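Local coordinates for protein Cg9734-pa (Drosophila melanogaster, PDB 2BK9) that binds heme through two axial histidines as a hexacoordinate globin and probably carries oxygen, with a possible peroxidase activity, at residues D70-V75 with E83-I88. The protein carries 1 engineered substitution. Sequence-based numbering, arbitrary orientation.
Sequences DESIQV and EKLDEI
Glu71 meets Ile88 where the E and F helices of the globin fold, helix 56-75 and helix 81-96, run antiparallel as a helical hairpin, the side chain of Ile88 about 7 Å from the heme and the local axes 9.6 Å apart at an angle of 167°. The touch is slight, Ile88 CD1 lying 4.2 Å from Glu71 O, and Glu71 itself is exposed. At Ser72 the backbones come nearest, its CA 6.2 Å from that of Leu85, and the small side chain allows Leu85 CD2 to approach Ser72 CB to 3.7 Å. Ser72 OG, anti to its own carbonyl carbon (chi1 -62°), faces Ile88 CG2 but bonds elsewhere, to Val68 O and Trp89 NE1, the latter tying the two helices together. Val75 ends the row by straddling two neighbours: CG2 abuts CD2 and CG of Leu85, which also touches His137 and Ile141 of helix 125-143, and CG1 takes the aliphatic part of Lys84. An alanine at Val75 would lack both methyls and would probably leave a gap beside Leu85 and the lysine chain less restrained. The lysine bends at chi4 (-63°), its NZ leading away past the contact of CD with Val75 CG1 at 3.7 Å.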
loop_
_atom_site.group_PDB
_atom_site.type_symbol
_atom_site.label_atom_id
_atom_site.label_comp_id
_atom_site.label_asym_id
_atom_site.label_seq_id
_atom_site.Cartn_x
_atom_site.Cartn_y
_atom_site.Cartn_z
ATOM N N ASP A 70 -3.871 1.765 -7.462
ATOM C CA ASP A 70 -4.600 2.350 -8.583
ATOM C C ASP A 70 -5.667 1.385 -9.123
ATOM O O ASP A 70 -6.805 1.784 -9.387
ATOM C CB ASP A 70 -3.650 2.744 -9.684
ATOM C CG ASP A 70 -4.313 3.543 -10.727
ATOM O OD1 ASP A 70 -4.846 4.618 -10.453
ATOM O OD2 ASP A 70 -4.370 3.107 -11.884
ATOM N N GLU A 71 -5.281 0.125 -9.253
ATOM C CA GLU A 71 -6.232 -0.883 -9.677
ATOM C C GLU A 71 -7.442 -0.984 -8.748
ATOM O O GLU A 71 -8.584 -1.162 -9.199
ATOM C CB GLU A 71 -5.516 -2.232 -9.767
ATOM C CG GLU A 71 -4.553 -2.417 -10.895
ATOM C CD GLU A 71 -5.263 -2.712 -12.162
ATOM O OE1 GLU A 71 -6.151 -3.616 -12.141
ATOM O OE2 GLU A 71 -4.900 -2.043 -13.131
ATOM N N SER A 72 -7.168 -0.868 -7.468
ATOM C CA SER A 72 -8.177 -0.957 -6.437
ATOM C C SER A 72 -9.129 0.218 -6.513
ATOM O O SER A 72 -10.371 0.062 -6.443
ATOM C CB SER A 72 -7.540 -0.985 -5.067
ATOM O OG SER A 72 -6.710 -2.132 -4.927
ATOM N N ILE A 73 -8.590 1.409 -6.666
ATOM C CA ILE A 73 -9.404 2.598 -6.692
ATOM C C ILE A 73 -10.274 2.617 -7.930
ATOM O O ILE A 73 -11.412 3.114 -7.876
ATOM C CB ILE A 73 -8.477 3.821 -6.559
ATOM C CG1 ILE A 73 -7.913 3.833 -5.154
ATOM C CG2 ILE A 73 -9.178 5.106 -6.901
ATOM C CD1 ILE A 73 -6.663 4.646 -4.979
ATOM N N GLN A 74 -9.774 2.062 -9.031
ATOM C CA GLN A 74 -10.535 2.003 -10.250
ATOM C C GLN A 74 -11.861 1.277 -10.127
ATOM O O GLN A 74 -12.792 1.546 -10.892
ATOM C CB GLN A 74 -9.698 1.364 -11.370
ATOM C CG GLN A 74 -8.673 2.269 -11.956
ATOM C CD GLN A 74 -7.710 1.603 -12.957
ATOM O OE1 GLN A 74 -8.045 0.640 -13.676
ATOM N NE2 GLN A 74 -6.491 2.134 -12.993
ATOM N N VAL A 75 -11.977 0.293 -9.236
ATOM C CA VAL A 75 -13.193 -0.491 -9.135
ATOM C C VAL A 75 -14.246 0.086 -8.217
ATOM O O VAL A 75 -15.370 -0.372 -8.181
ATOM C CB VAL A 75 -12.889 -1.955 -8.713
ATOM C CG1 VAL A 75 -11.820 -2.535 -9.582
ATOM C CG2 VAL A 75 -12.570 -2.074 -7.260
ATOM N N GLU A 83 -15.962 -7.842 -4.796
ATOM C CA GLU A 83 -15.376 -9.034 -5.402
ATOM C C GLU A 83 -13.993 -8.746 -5.985
ATOM O O GLU A 83 -13.054 -9.514 -5.812
ATOM C CB GLU A 83 -16.301 -9.558 -6.502
ATOM C CG GLU A 83 -17.651 -10.036 -6.014
ATOM C CD GLU A 83 -18.772 -8.990 -5.918
ATOM O OE1 GLU A 83 -18.539 -7.771 -5.817
ATOM O OE2 GLU A 83 -19.953 -9.430 -5.962
ATOM N N LYS A 84 -13.895 -7.644 -6.717
ATOM C CA LYS A 84 -12.636 -7.324 -7.352
ATOM C C LYS A 84 -11.571 -6.955 -6.329
ATOM O O LYS A 84 -10.399 -7.350 -6.485
ATOM C CB LYS A 84 -12.833 -6.207 -8.357
ATOM C CG LYS A 84 -13.572 -6.626 -9.614
ATOM C CD LYS A 84 -13.940 -5.449 -10.511
ATOM C CE LYS A 84 -14.605 -5.899 -11.811
ATOM N NZ LYS A 84 -13.787 -6.709 -12.683
ATOM N N LEU A 85 -11.945 -6.253 -5.263
ATOM C CA LEU A 85 -10.989 -5.971 -4.185
ATOM C C LEU A 85 -10.524 -7.248 -3.507
ATOM O O LEU A 85 -9.356 -7.430 -3.191
ATOM C CB LEU A 85 -11.566 -5.003 -3.167
ATOM C CG LEU A 85 -11.816 -3.589 -3.658
ATOM C CD1 LEU A 85 -12.590 -2.806 -2.637
ATOM C CD2 LEU A 85 -10.504 -2.891 -3.988
ATOM N N ASP A 86 -11.467 -8.153 -3.248
ATOM C CA ASP A 86 -11.116 -9.407 -2.610
ATOM C C ASP A 86 -10.114 -10.154 -3.491
ATOM O O ASP A 86 -9.136 -10.737 -2.985
ATOM C CB ASP A 86 -12.329 -10.262 -2.335
ATOM C CG ASP A 86 -11.966 -11.436 -1.480
ATOM O OD1 ASP A 86 -11.827 -11.312 -0.278
ATOM O OD2 ASP A 86 -11.766 -12.540 -1.981
ATOM N N GLU A 87 -10.344 -10.170 -4.801
ATOM C CA GLU A 87 -9.430 -10.830 -5.706
ATOM C C GLU A 87 -8.053 -10.192 -5.653
ATOM O O GLU A 87 -7.054 -10.889 -5.540
ATOM C CB GLU A 87 -10.011 -10.797 -7.116
ATOM C CG GLU A 87 -9.096 -11.435 -8.093
ATOM C CD GLU A 87 -9.545 -11.337 -9.541
ATOM O OE1 GLU A 87 -10.534 -10.614 -9.893
ATOM O OE2 GLU A 87 -8.876 -11.968 -10.386
ATOM N N ILE A 88 -7.990 -8.887 -5.838
ATOM C CA ILE A 88 -6.716 -8.176 -5.888
ATOM C C ILE A 88 -5.904 -8.499 -4.636
ATOM O O ILE A 88 -4.721 -8.835 -4.697
ATOM C CB ILE A 88 -6.957 -6.676 -6.047
ATOM C CG1 ILE A 88 -7.504 -6.356 -7.462
ATOM C CG2 ILE A 88 -5.716 -5.890 -5.738
ATOM C CD1 ILE A 88 -8.125 -4.989 -7.575
#